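Local coordinates for protein glucanase (PDB 5GXX) that probably cleaves internal beta-1,4 links of cellulose as a family 9 endoglucanase of the cellulosome, with a calcium-binding catalytic domain and a cellulose-binding domain, at residues V55-P60 against G189-H194; V108-G113 against T183-N188; Q147-L152 against L202-W207; A177-S182 against S195-E200. The protein carries 1 engineered substitution. All coordinates share one frame; numbering follows the deposited sequence.

Contacts 1 and 3 are buried, contact 2 is partly buried, and contact 4 lies at the surface beside a calcium ion. All four fall within the family 9 glycosyl hydrolase region. Contacts 1 and 2 share a small antiparallel sheet through strands 56-57 and 108-112, and Tyr184 OH bonds to Tyr191 O between them. Contacts 3 and 4 both use helix 198-212. The loop between helices 162-178 and 198-212 supplies one side of contacts 1 and 2 and parts of both sides of contact 4. Contact 1 is aromatic packing, while contact 2 relies on hydrogen bonds to loop backbone. Contact 3 joins alanine packing to one buried polar bond. Contact 4 pairs ring packing with metal binding.

Contact 1: V55-P60 against G189-H194; sequences VKFNLP and GFYSSH
Tyr191 is the main bump of this contact. It fits into an angle formed by Phe57 and Pro60. Its CD2-CE2 edge points at one face of the Phe57 ring in an edge-to-face (T-shaped) pair. The centroids are 5.0 Å apart and the planes meet at 63°. The closest atoms are Phe57 CD2 and Tyr191 CE2, at 3.5 Å. Val55 CG1 sits over the opposite face of Phe57, so this ring is held between a methyl group and a tyrosine edge. Pro60 fills the flat side of Tyr191. Its CG lies 3.5 Å from the centroid of the Tyr191 ring and almost on the ring normal, a clear CH-pi contact.

Phe190 adds a second bump. Its CB meets Phe57 CZ at 3.5 Å. With chi1 at -58°, CG stands beside the backbone N, and the ring leads away from segment 55-60. The Phe57 and Phe190 rings lie near parallel but slid apart, with planes at 30° and little overlap. Leu59 adds a looser touch through CD2 to the backbone O of Tyr191.

Tyr191 OH hydrogen-bonds to Asp50, which lies outside the two segments. The nearest atoms of the Tyr191 side chain and a bound Tris are about 3 Å apart, and Phe190 O hydrogen-bonds to that Tris. The arrangement is an aromatic cluster beside the Tris site, consistent with the substrate cleft of family 9 glycosidases.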
loop_
_atom_site.group_PDB
_atom_site.type_symbol
_atom_site.label_atom_id
_atom_site.label_comp_id
_atom_site.label_asym_id
_atom_site.label_seq_id
_atom_site.Cartn_x
_atom_site.Cartn_y
_atom_site.Cartn_z
ATOM N N VAL A 55 -8.484 -28.012 11.627
ATOM C CA VAL A 55 -9.869 -28.445 11.524
ATOM C C VAL A 55 -10.097 -29.685 12.381
ATOM O O VAL A 55 -9.220 -30.546 12.464
ATOM C CB VAL A 55 -10.245 -28.762 10.064
ATOM C CG1 VAL A 55 -11.739 -29.121 9.951
ATOM C CG2 VAL A 55 -9.939 -27.577 9.168
ATOM N N LYS A 56 -11.265 -29.770 13.014
ATOM C CA LYS A 56 -11.726 -30.999 13.647
ATOM C C LYS A 56 -12.690 -31.665 12.658
ATOM O O LYS A 56 -13.829 -31.225 12.440
ATOM C CB LYS A 56 -12.333 -30.722 15.035
ATOM C CG LYS A 56 -11.440 -29.924 15.979
ATOM C CD LYS A 56 -12.128 -29.736 17.330
ATOM C CE LYS A 56 -11.402 -28.723 18.167
ATOM N NZ LYS A 56 -12.136 -28.555 19.445
ATOM N N PHE A 57 -12.204 -32.712 11.997
ATOM C CA PHE A 57 -12.979 -33.475 11.021
ATOM C C PHE A 57 -13.409 -34.775 11.682
ATOM O O PHE A 57 -12.583 -35.671 11.848
ATOM C CB PHE A 57 -12.157 -33.843 9.781
ATOM C CG PHE A 57 -11.952 -32.726 8.784
ATOM C CD1 PHE A 57 -13.015 -32.225 8.048
ATOM C CD2 PHE A 57 -10.665 -32.285 8.469
ATOM C CE1 PHE A 57 -12.796 -31.250 7.071
ATOM C CE2 PHE A 57 -10.429 -31.307 7.502
ATOM C CZ PHE A 57 -11.510 -30.787 6.787
ATOM N N ASN A 58 -14.671 -34.904 12.072
ATOM C CA ASN A 58 -15.059 -36.018 12.933
ATOM C C ASN A 58 -14.947 -37.405 12.315
ATOM O O ASN A 58 -14.796 -38.366 13.063
ATOM C CB ASN A 58 -16.496 -35.860 13.459
ATOM C CG ASN A 58 -16.624 -34.855 14.587
ATOM O OD1 ASN A 58 -15.872 -33.884 14.655
ATOM N ND2 ASN A 58 -17.574 -35.107 15.496
ATOM N N LEU A 59 -15.052 -37.526 10.992
ATOM C CA LEU A 59 -14.981 -38.852 10.377
ATOM C C LEU A 59 -13.587 -39.460 10.582
ATOM O O LEU A 59 -13.485 -40.525 11.194
ATOM C CB LEU A 59 -15.450 -38.873 8.912
ATOM C CG LEU A 59 -15.426 -40.220 8.175
ATOM C CD1 LEU A 59 -16.228 -41.302 8.898
ATOM C CD2 LEU A 59 -15.951 -40.026 6.757
ATOM N N PRO A 60 -12.508 -38.828 10.077
ATOM C CA PRO A 60 -11.208 -39.424 10.404
ATOM C C PRO A 60 -10.846 -39.340 11.889
ATOM O O PRO A 60 -10.053 -40.155 12.361
ATOM C CB PRO A 60 -10.221 -38.606 9.555
ATOM C CG PRO A 60 -10.925 -37.265 9.394
ATOM C CD PRO A 60 -12.355 -37.667 9.185
ATOM N N GLY A 189 -14.573 -32.693 -0.321
ATOM C CA GLY A 189 -13.290 -32.370 -0.918
ATOM C C GLY A 189 -12.147 -32.569 0.063
ATOM O O GLY A 189 -11.001 -32.527 -0.371
ATOM N N PHE A 190 -12.453 -32.812 1.338
ATOM C CA PHE A 190 -11.427 -33.094 2.351
ATOM C C PHE A 190 -11.577 -34.539 2.829
ATOM O O PHE A 190 -10.675 -35.367 2.656
ATOM C CB PHE A 190 -11.517 -32.100 3.521
ATOM C CG PHE A 190 -11.382 -30.656 3.107
ATOM C CD1 PHE A 190 -10.135 -30.083 2.897
ATOM C CD2 PHE A 190 -12.514 -29.886 2.862
ATOM C CE1 PHE A 190 -10.003 -28.754 2.500
ATOM C CE2 PHE A 190 -12.397 -28.558 2.452
ATOM C CZ PHE A 190 -11.140 -27.981 2.271
ATOM N N TYR A 191 -12.753 -34.841 3.370
ATOM C CA TYR A 191 -13.131 -36.190 3.789
ATOM C C TYR A 191 -14.543 -36.544 3.282
ATOM O O TYR A 191 -15.431 -36.895 4.058
ATOM C CB TYR A 191 -13.017 -36.321 5.315
ATOM C CG TYR A 191 -11.567 -36.290 5.772
ATOM C CD1 TYR A 191 -10.758 -37.417 5.650
ATOM C CD2 TYR A 191 -10.996 -35.134 6.296
ATOM C CE1 TYR A 191 -9.419 -37.395 6.032
ATOM C CE2 TYR A 191 -9.646 -35.104 6.688
ATOM C CZ TYR A 191 -8.877 -36.243 6.565
ATOM O OH TYR A 191 -7.555 -36.242 6.954
ATOM N N SER A 192 -14.738 -36.450 1.968
ATOM C CA SER A 192 -15.996 -36.857 1.347
ATOM C C SER A 192 -16.302 -38.326 1.639
ATOM O O SER A 192 -15.364 -39.133 1.726
ATOM C CB SER A 192 -15.928 -36.624 -0.169
ATOM O OG SER A 192 -16.055 -35.242 -0.480
ATOM N N SER A 193 -17.581 -38.668 1.807
ATOM C CA SER A 193 -17.975 -40.066 1.946
ATOM C C SER A 193 -17.945 -40.702 0.557
ATOM O O SER A 193 -18.795 -40.426 -0.288
ATOM C CB SER A 193 -19.365 -40.195 2.601
ATOM O OG SER A 193 -19.752 -41.553 2.740
ATOM N N HIS A 194 -16.931 -41.519 0.293
ATOM C CA HIS A 194 -16.755 -42.125 -1.030
ATOM C C HIS A 194 -17.487 -43.453 -1.163
ATOM O O HIS A 194 -18.137 -43.726 -2.169
ATOM C CB HIS A 194 -15.266 -42.354 -1.317
ATOM C CG HIS A 194 -14.457 -41.098 -1.256
ATOM N ND1 HIS A 194 -14.569 -40.096 -2.197
ATOM C CD2 HIS A 194 -13.568 -40.652 -0.336
ATOM C CE1 HIS A 194 -13.763 -39.100 -1.872
ATOM N NE2 HIS A 194 -13.156 -39.405 -0.740
#

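Contact 2: V108-G113 against T183-N188; sequences VVYQIG and TYTAAN
Thr183 brings its backbone O close to the phenol end of Tyr110. The Thr183 hydroxyl pairs with Lys140 N instead. Tyr184 comes next and lays its ring obliquely against the Tyr110 ring. Tyr184 CD1 and Tyr110 CE2 are 3.5 Å apart, and the planes meet at 51°. Tyr184 OH bonds to the backbone O of Tyr191.

Thr185 and Ala186 then offer successive backbone N-H groups to one oxygen. Thr185 N donates to Tyr110 OH at 3.1 Å, and Ala186 N donates to Tyr110 OH at 3.0 Å. Both bonds are fairly straight. Tyr110 has chi1 at 74°, which sets CG between its own N and carbonyl carbon and sends the ring out to this loop. The methyl of Ala186 packs on Tyr110 CE2 at 3.9 Å.

Ala186 O accepts from Gln111 NE2 at 3.3 Å, with the donor well above the carbonyl plane. A water also donates to Ala186 O. Gln111 NE2 also makes a nearly linear bond to Gly113 O at 2.9 Å, which holds the amide in place. Ala187 rests its CB 3.4 Å from Gln111 OE1, inside the type I turn from Thr185 to Asn188.

Strand 108-112 is the middle of three antiparallel strands, between 56-57 and 136-139. The loop packs beside this sheet: Ala186 touches Phe137, Ala187 touches Phe57, and both tyrosines lean on Val144 of helix 142-158.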
loop_
_atom_site.group_PDB
_atom_site.type_symbol
_atom_site.label_atom_id
_atom_site.label_comp_id
_atom_site.label_asym_id
_atom_site.label_seq_id
_atom_site.Cartn_x
_atom_site.Cartn_y
_atom_site.Cartn_z
ATOM N N VAL A 108 -25.493 -34.402 15.517
ATOM C CA VAL A 108 -24.231 -34.180 16.227
ATOM C C VAL A 108 -23.522 -33.005 15.574
ATOM O O VAL A 108 -23.786 -32.715 14.402
ATOM C CB VAL A 108 -23.303 -35.437 16.195
ATOM C CG1 VAL A 108 -23.977 -36.627 16.891
ATOM C CG2 VAL A 108 -22.866 -35.806 14.766
ATOM N N VAL A 109 -22.651 -32.333 16.325
ATOM C CA VAL A 109 -21.636 -31.461 15.741
ATOM C C VAL A 109 -20.646 -32.417 15.079
ATOM O O VAL A 109 -20.100 -33.288 15.763
ATOM C CB VAL A 109 -20.882 -30.636 16.806
ATOM C CG1 VAL A 109 -19.704 -29.902 16.178
ATOM C CG2 VAL A 109 -21.822 -29.636 17.478
ATOM N N TYR A 110 -20.429 -32.260 13.775
ATOM C CA TYR A 110 -19.541 -33.172 13.040
ATOM C C TYR A 110 -18.290 -32.530 12.458
ATOM O O TYR A 110 -17.470 -33.220 11.849
ATOM C CB TYR A 110 -20.318 -33.933 11.954
ATOM C CG TYR A 110 -20.702 -33.150 10.711
ATOM C CD1 TYR A 110 -21.901 -32.432 10.648
ATOM C CD2 TYR A 110 -19.890 -33.167 9.571
ATOM C CE1 TYR A 110 -22.257 -31.738 9.489
ATOM C CE2 TYR A 110 -20.230 -32.467 8.416
ATOM C CZ TYR A 110 -21.427 -31.763 8.378
ATOM O OH TYR A 110 -21.767 -31.068 7.236
ATOM N N GLN A 111 -18.146 -31.220 12.625
ATOM C CA GLN A 111 -16.957 -30.525 12.172
ATOM C C GLN A 111 -16.773 -29.218 12.923
ATOM O O GLN A 111 -17.744 -28.522 13.219
ATOM C CB GLN A 111 -17.042 -30.273 10.664
ATOM C CG GLN A 111 -15.782 -29.697 10.048
ATOM C CD GLN A 111 -15.775 -29.774 8.543
ATOM O OE1 GLN A 111 -16.117 -30.797 7.952
ATOM N NE2 GLN A 111 -15.340 -28.694 7.913
ATOM N N ILE A 112 -15.529 -28.870 13.239
ATOM C CA ILE A 112 -15.207 -27.538 13.751
ATOM C C ILE A 112 -14.152 -26.941 12.835
ATOM O O ILE A 112 -13.101 -27.533 12.619
ATOM C CB ILE A 112 -14.638 -27.529 15.192
ATOM C CG1 ILE A 112 -15.547 -28.230 16.214
ATOM C CG2 ILE A 112 -14.297 -26.091 15.643
ATOM C CD1 ILE A 112 -16.910 -27.602 16.448
ATOM N N GLY A 113 -14.436 -25.775 12.268
ATOM C CA GLY A 113 -13.532 -25.168 11.308
ATOM C C GLY A 113 -13.947 -25.423 9.868
ATOM O O GLY A 113 -14.534 -26.460 9.531
ATOM N N THR A 183 -26.675 -35.020 4.845
ATOM C CA THR A 183 -26.345 -33.914 5.741
ATOM C C THR A 183 -24.863 -33.818 6.087
ATOM O O THR A 183 -24.487 -33.014 6.937
ATOM C CB THR A 183 -27.166 -33.940 7.043
ATOM O OG1 THR A 183 -26.799 -35.066 7.850
ATOM C CG2 THR A 183 -28.644 -34.011 6.702
ATOM N N TYR A 184 -24.057 -34.660 5.447
ATOM C CA TYR A 184 -22.613 -34.627 5.602
ATOM C C TYR A 184 -22.015 -33.905 4.396
ATOM O O TYR A 184 -21.819 -34.503 3.336
ATOM C CB TYR A 184 -22.087 -36.056 5.773
ATOM C CG TYR A 184 -20.583 -36.193 5.944
ATOM C CD1 TYR A 184 -19.954 -35.725 7.092
ATOM C CD2 TYR A 184 -19.803 -36.837 4.975
ATOM C CE1 TYR A 184 -18.570 -35.853 7.253
ATOM C CE2 TYR A 184 -18.419 -36.978 5.129
ATOM C CZ TYR A 184 -17.812 -36.480 6.273
ATOM O OH TYR A 184 -16.452 -36.609 6.438
ATOM N N THR A 185 -21.793 -32.601 4.556
ATOM C CA THR A 185 -21.338 -31.724 3.476
ATOM C C THR A 185 -20.098 -30.871 3.773
ATOM O O THR A 185 -19.327 -30.567 2.852
ATOM C CB THR A 185 -22.474 -30.777 2.977
ATOM O OG1 THR A 185 -22.877 -29.906 4.041
ATOM C CG2 THR A 185 -23.670 -31.579 2.433
ATOM N N ALA A 186 -19.881 -30.504 5.035
ATOM C CA ALA A 186 -18.853 -29.533 5.381
ATOM C C ALA A 186 -17.452 -30.058 5.078
ATOM O O ALA A 186 -16.518 -29.272 4.915
ATOM C CB ALA A 186 -18.972 -29.125 6.841
ATOM N N ALA A 187 -17.316 -31.384 5.006
ATOM C CA ALA A 187 -16.016 -32.018 4.751
ATOM C C ALA A 187 -15.814 -32.407 3.285
ATOM O O ALA A 187 -14.829 -33.066 2.949
ATOM C CB ALA A 187 -15.828 -33.232 5.649
ATOM N N ASN A 188 -16.724 -32.014 2.396
ATOM C CA ASN A 188 -16.555 -32.379 0.995
ATOM C C ASN A 188 -15.294 -31.810 0.363
ATOM O O ASN A 188 -14.989 -30.625 0.503
ATOM C CB ASN A 188 -17.749 -31.927 0.172
ATOM C CG ASN A 188 -18.974 -32.764 0.437
ATOM O OD1 ASN A 188 -18.940 -33.722 1.216
ATOM N ND2 ASN A 188 -20.063 -32.419 -0.233
HETATM O O HOH W 1 -15.209 -26.963 5.071
#

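Contact 3: Q147-L152 against L202-W207; sequences QMAAAL and LWASTW
Ala150 and Ala204 bring the two helices together through small side chains. Their CA atoms are only 4.1 Å apart. The axes of segments 147-152 and 202-207 approach to 8.0 Å and run nearly parallel, crossing at 24°.

The apolar packing centres on Ala150. Its CB touches Trp203 CD1 at 3.3 Å and lies 4.0 Å from Ala204 CB. Ala149 adds a methyl-to-methyl touch, with its CB 4.1 Å from Ala204 CB. One turn further along, Trp207 CB and CD1 lie loosely against Ala150 O and CB. The two tryptophans also meet within their own helix. Trp207 NE1 lies over one face of the Trp203 ring, near the rim.

One polar bond joins the helices. Trp203 NE1 donates to Gln147 OE1 at 2.9 Å with an angle of 142°, so the bond is bent. The oxygen sits at the indole edge, close to the ring plane. The donor is somewhat tilted from the Gln147 carbonyl plane. The Gln147 chain bends at chi2, which brings its amide back to the indole. The amide and indole planes are 47° apart.

Around the pair, Leu59 and Ala62 of helix 58-75 touch Gln147. Trp70 of the same helix meets both tryptophan rings, and His243 meets Trp203 edge-to-face.

The buried indole N-H has an acceptor, and Gln147 NE2 has a hydrogen-bond partner of its own outside the two segments. The amide is thus oriented by both ends, and two neighbouring helices of the catalytic domain can close on each other without leaving that polar pair unmatched.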
loop_
_atom_site.group_PDB
_atom_site.type_symbol
_atom_site.label_atom_id
_atom_site.label_comp_id
_atom_site.label_asym_id
_atom_site.label_seq_id
_atom_site.Cartn_x
_atom_site.Cartn_y
_atom_site.Cartn_z
ATOM N N GLN A 147 -19.340 -43.923 12.431
ATOM C CA GLN A 147 -17.939 -44.004 12.866
ATOM C C GLN A 147 -17.761 -43.516 14.299
ATOM O O GLN A 147 -17.033 -44.127 15.086
ATOM C CB GLN A 147 -16.992 -43.276 11.892
ATOM C CG GLN A 147 -15.490 -43.513 12.128
ATOM C CD GLN A 147 -15.075 -44.969 12.015
ATOM O OE1 GLN A 147 -14.572 -45.543 12.979
ATOM N NE2 GLN A 147 -15.288 -45.576 10.849
ATOM N N MET A 148 -18.467 -42.446 14.661
ATOM C CA MET A 148 -18.414 -41.957 16.037
ATOM C C MET A 148 -18.959 -43.037 16.976
ATOM O O MET A 148 -18.405 -43.271 18.050
ATOM C CB MET A 148 -19.185 -40.639 16.195
ATOM C CG MET A 148 -18.596 -39.474 15.399
ATOM S SD MET A 148 -19.710 -38.045 15.255
ATOM C CE MET A 148 -19.904 -37.553 16.976
ATOM N N ALA A 149 -20.016 -43.727 16.546
ATOM C CA ALA A 149 -20.577 -44.820 17.335
ATOM C C ALA A 149 -19.570 -45.950 17.534
ATOM O O ALA A 149 -19.434 -46.466 18.641
ATOM C CB ALA A 149 -21.819 -45.380 16.668
ATOM N N ALA A 150 -18.883 -46.329 16.456
ATOM C CA ALA A 150 -17.924 -47.423 16.496
ATOM C C ALA A 150 -16.786 -47.109 17.462
ATOM O O ALA A 150 -16.383 -47.959 18.261
ATOM C CB ALA A 150 -17.367 -47.680 15.096
ATOM N N ALA A 151 -16.277 -45.880 17.387
ATOM C CA ALA A 151 -15.175 -45.446 18.250
ATOM C C ALA A 151 -15.578 -45.540 19.712
ATOM O O ALA A 151 -14.835 -46.042 20.560
ATOM C CB ALA A 151 -14.767 -44.027 17.907
ATOM N N LEU A 152 -16.796 -45.087 19.986
ATOM C CA LEU A 152 -17.305 -45.164 21.352
ATOM C C LEU A 152 -17.627 -46.589 21.807
ATOM O O LEU A 152 -17.471 -46.927 22.987
ATOM C CB LEU A 152 -18.500 -44.222 21.524
ATOM C CG LEU A 152 -18.113 -42.738 21.489
ATOM C CD1 LEU A 152 -19.319 -41.860 21.157
ATOM C CD2 LEU A 152 -17.453 -42.284 22.795
ATOM N N LEU A 202 -21.966 -51.421 9.387
ATOM C CA LEU A 202 -21.333 -52.712 9.655
ATOM C C LEU A 202 -20.303 -52.657 10.779
ATOM O O LEU A 202 -20.333 -53.471 11.704
ATOM C CB LEU A 202 -20.628 -53.227 8.391
ATOM C CG LEU A 202 -19.841 -54.534 8.537
ATOM C CD1 LEU A 202 -20.727 -55.689 8.994
ATOM C CD2 LEU A 202 -19.178 -54.843 7.199
ATOM N N TRP A 203 -19.368 -51.721 10.663
ATOM C CA TRP A 203 -18.276 -51.531 11.616
ATOM C C TRP A 203 -18.828 -51.212 12.996
ATOM O O TRP A 203 -18.443 -51.836 13.981
ATOM C CB TRP A 203 -17.396 -50.401 11.072
ATOM C CG TRP A 203 -16.210 -49.871 11.825
ATOM C CD1 TRP A 203 -16.051 -48.586 12.226
ATOM C CD2 TRP A 203 -14.977 -50.544 12.147
ATOM N NE1 TRP A 203 -14.815 -48.399 12.808
ATOM C CE2 TRP A 203 -14.132 -49.587 12.764
ATOM C CE3 TRP A 203 -14.501 -51.846 11.965
ATOM C CZ2 TRP A 203 -12.850 -49.900 13.222
ATOM C CZ3 TRP A 203 -13.231 -52.151 12.435
ATOM C CH2 TRP A 203 -12.421 -51.185 13.043
ATOM N N ALA A 204 -19.778 -50.286 13.066
ATOM C CA ALA A 204 -20.324 -49.905 14.358
ATOM C C ALA A 204 -21.136 -51.031 15.006
ATOM O O ALA A 204 -20.951 -51.313 16.195
ATOM C CB ALA A 204 -21.165 -48.646 14.207
ATOM N N SER A 205 -22.018 -51.678 14.241
ATOM C CA SER A 205 -22.813 -52.784 14.780
ATOM C C SER A 205 -21.928 -53.949 15.233
ATOM O O SER A 205 -22.218 -54.587 16.247
ATOM C CB SER A 205 -23.923 -53.246 13.814
ATOM O OG SER A 205 -23.414 -53.656 12.553
ATOM N N THR A 206 -20.840 -54.212 14.503
ATOM C CA THR A 206 -19.913 -55.284 14.862
ATOM C C THR A 206 -19.265 -54.987 16.208
ATOM O O THR A 206 -19.231 -55.851 17.082
ATOM C CB THR A 206 -18.842 -55.484 13.761
ATOM O OG1 THR A 206 -19.502 -55.901 12.563
ATOM C CG2 THR A 206 -17.796 -56.520 14.164
ATOM N N TRP A 207 -18.756 -53.769 16.376
ATOM C CA TRP A 207 -18.206 -53.357 17.663
ATOM C C TRP A 207 -19.236 -53.368 18.798
ATOM O O TRP A 207 -18.887 -53.705 19.928
ATOM C CB TRP A 207 -17.506 -51.992 17.571
ATOM C CG TRP A 207 -16.098 -52.122 17.025
ATOM C CD1 TRP A 207 -15.618 -51.611 15.851
ATOM C CD2 TRP A 207 -15.008 -52.826 17.636
ATOM N NE1 TRP A 207 -14.288 -51.947 15.698
ATOM C CE2 TRP A 207 -13.891 -52.699 16.772
ATOM C CE3 TRP A 207 -14.861 -53.556 18.825
ATOM C CZ2 TRP A 207 -12.648 -53.273 17.057
ATOM C CZ3 TRP A 207 -13.619 -54.126 19.110
ATOM C CH2 TRP A 207 -12.530 -53.976 18.227
#

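Contact 4: A177-S182 against S195-E200; sequences ATRSDS and SGFWDE. With CA (calcium ion), chain C.
Arg179 and Asp181 meet Phe197 and Trp198 in a surface contact beside a calcium site. The contact joins the end of helix 162-178 to the start of helix 198-212. An ST turn shapes the first side, where Ser180 OG accepts from Ser182 N.

Phe197 is the central group. Its chi1 of 65° puts CG between the backbone N and carbonyl carbon and sends the ring toward segment 177-182. The ring end reaches the backbone of Arg179, with Phe197 CZ 3.3 Å from Arg179 O. Ser180 N lies over one face of the ring and bonds to Ser142. Asp181 comes to the ring edge with its carboxylate almost perpendicular to the ring, at 86°. Its OD2 is 3.7 Å from Phe197 CB and bonds to Ser193 OG.

Arg179 CB packs on Phe197 CZ at 3.7 Å, and the chain, extended from CG to NE, goes on to Trp198. The edge of the indole lies over one face of the guanidinium, with the planes 76° apart. Arg179 CD and Trp198 CH2 are 3.8 Å apart. A salt bridge to Asp176 holds the charged end of Arg179. Phe197 CE1 also sits over the centre of the Trp198 ring, so the three side chains all touch one another.

Behind Phe197 the same segment wraps the calcium ion. Asp199 and Glu200 each bind it through both carboxylate oxygens. Ser195 OG, a water and the backbone O of Asp246 complete the shell with the Gly196 backbone. Gly196 O reaches the calcium at 2.3 Å, and the Gly196 carbonyl carbon is 3.8 Å from Asp181 OD2.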
loop_
_atom_site.group_PDB
_atom_site.type_symbol
_atom_site.label_atom_id
_atom_site.label_comp_id
_atom_site.label_asym_id
_atom_site.label_seq_id
_atom_site.Cartn_x
_atom_site.Cartn_y
_atom_site.Cartn_z
ATOM N N ALA A 177 -31.027 -45.057 11.596
ATOM C CA ALA A 177 -32.380 -44.597 11.286
ATOM C C ALA A 177 -32.309 -43.625 10.109
ATOM O O ALA A 177 -33.207 -43.601 9.267
ATOM C CB ALA A 177 -32.987 -43.928 12.502
ATOM N N THR A 178 -31.220 -42.859 10.037
ATOM C CA THR A 178 -31.023 -41.814 9.032
ATOM C C THR A 178 -30.699 -42.384 7.649
ATOM O O THR A 178 -31.168 -41.871 6.630
ATOM C CB THR A 178 -29.910 -40.834 9.466
ATOM O OG1 THR A 178 -30.242 -40.221 10.715
ATOM C CG2 THR A 178 -29.667 -39.738 8.443
ATOM N N ARG A 179 -29.876 -43.429 7.607
ATOM C CA ARG A 179 -29.475 -44.063 6.349
ATOM C C ARG A 179 -29.256 -43.090 5.195
ATOM O O ARG A 179 -29.758 -43.269 4.083
ATOM C CB ARG A 179 -30.383 -45.233 5.972
ATOM C CG ARG A 179 -30.145 -46.387 6.916
ATOM C CD ARG A 179 -31.046 -47.574 6.702
ATOM N NE ARG A 179 -30.801 -48.567 7.744
ATOM C CZ ARG A 179 -31.178 -49.837 7.664
ATOM N NH1 ARG A 179 -31.813 -50.269 6.582
ATOM N NH2 ARG A 179 -30.916 -50.680 8.654
ATOM N N SER A 180 -28.474 -42.056 5.479
ATOM C CA SER A 180 -28.134 -41.054 4.472
ATOM C C SER A 180 -26.887 -40.270 4.865
ATOM O O SER A 180 -26.700 -39.941 6.038
ATOM C CB SER A 180 -29.306 -40.086 4.282
ATOM O OG SER A 180 -29.041 -39.173 3.234
ATOM N N ASP A 181 -26.075 -39.958 3.859
ATOM C CA ASP A 181 -24.967 -39.028 4.029
ATOM C C ASP A 181 -25.306 -37.618 3.558
ATOM O O ASP A 181 -24.423 -36.774 3.459
ATOM C CB ASP A 181 -23.740 -39.540 3.270
ATOM C CG ASP A 181 -23.003 -40.624 4.022
ATOM O OD1 ASP A 181 -22.991 -40.612 5.275
ATOM O OD2 ASP A 181 -22.437 -41.500 3.337
ATOM N N SER A 182 -26.580 -37.352 3.282
ATOM C CA SER A 182 -26.965 -36.076 2.662
ATOM C C SER A 182 -26.663 -34.847 3.527
ATOM O O SER A 182 -26.370 -33.766 3.015
ATOM C CB SER A 182 -28.432 -36.102 2.207
ATOM O OG SER A 182 -29.322 -36.021 3.307
ATOM N N SER A 195 -17.348 -44.291 -0.146
ATOM C CA SER A 195 -17.849 -45.656 -0.193
ATOM C C SER A 195 -19.324 -45.722 0.201
ATOM O O SER A 195 -19.947 -46.764 0.076
ATOM C CB SER A 195 -17.034 -46.558 0.739
ATOM O OG SER A 195 -16.980 -46.001 2.041
ATOM N N GLY A 196 -19.882 -44.626 0.705
ATOM C CA GLY A 196 -21.212 -44.666 1.292
ATOM C C GLY A 196 -21.142 -44.983 2.774
ATOM O O GLY A 196 -20.065 -44.959 3.388
ATOM N N PHE A 197 -22.300 -45.308 3.337
ATOM C CA PHE A 197 -22.434 -45.426 4.784
ATOM C C PHE A 197 -22.705 -46.852 5.283
ATOM O O PHE A 197 -22.701 -47.086 6.492
ATOM C CB PHE A 197 -23.510 -44.446 5.283
ATOM C CG PHE A 197 -24.891 -44.781 4.778
ATOM C CD1 PHE A 197 -25.536 -45.911 5.260
ATOM C CD2 PHE A 197 -25.500 -44.035 3.775
ATOM C CE1 PHE A 197 -26.790 -46.277 4.803
ATOM C CE2 PHE A 197 -26.763 -44.407 3.289
ATOM C CZ PHE A 197 -27.398 -45.535 3.797
ATOM N N TRP A 198 -22.926 -47.807 4.380
ATOM C CA TRP A 198 -23.174 -49.179 4.819
ATOM C C TRP A 198 -21.988 -49.793 5.571
ATOM O O TRP A 198 -22.178 -50.548 6.532
ATOM C CB TRP A 198 -23.628 -50.078 3.662
ATOM C CG TRP A 198 -24.925 -49.640 3.030
ATOM C CD1 TRP A 198 -25.089 -49.127 1.776
ATOM C CD2 TRP A 198 -26.229 -49.668 3.625
ATOM N NE1 TRP A 198 -26.418 -48.840 1.547
ATOM C CE2 TRP A 198 -27.137 -49.158 2.670
ATOM C CE3 TRP A 198 -26.718 -50.069 4.877
ATOM C CZ2 TRP A 198 -28.511 -49.050 2.922
ATOM C CZ3 TRP A 198 -28.094 -49.967 5.124
ATOM C CH2 TRP A 198 -28.963 -49.456 4.151
ATOM N N ASP A 199 -20.766 -49.497 5.134
ATOM C CA ASP A 199 -19.599 -49.998 5.851
ATOM C C ASP A 199 -19.475 -49.464 7.284
ATOM O O ASP A 199 -19.103 -50.219 8.178
ATOM C CB ASP A 199 -18.311 -49.696 5.065
ATOM C CG ASP A 199 -18.198 -48.228 4.666
ATOM O OD1 ASP A 199 -18.880 -47.816 3.702
ATOM O OD2 ASP A 199 -17.426 -47.483 5.310
ATOM N N GLU A 200 -19.797 -48.193 7.519
ATOM C CA GLU A 200 -19.790 -47.668 8.885
ATOM C C GLU A 200 -20.845 -48.355 9.753
ATOM O O GLU A 200 -20.617 -48.618 10.935
ATOM C CB GLU A 200 -20.025 -46.153 8.935
ATOM C CG GLU A 200 -18.877 -45.272 8.449
ATOM C CD GLU A 200 -18.747 -45.219 6.947
ATOM O OE1 GLU A 200 -19.656 -45.735 6.253
ATOM O OE2 GLU A 200 -17.742 -44.653 6.452
HETATM CA CA CA C . -17.989 -45.465 4.287
HETATM O O HOH W 2 -17.807 -43.310 3.612
#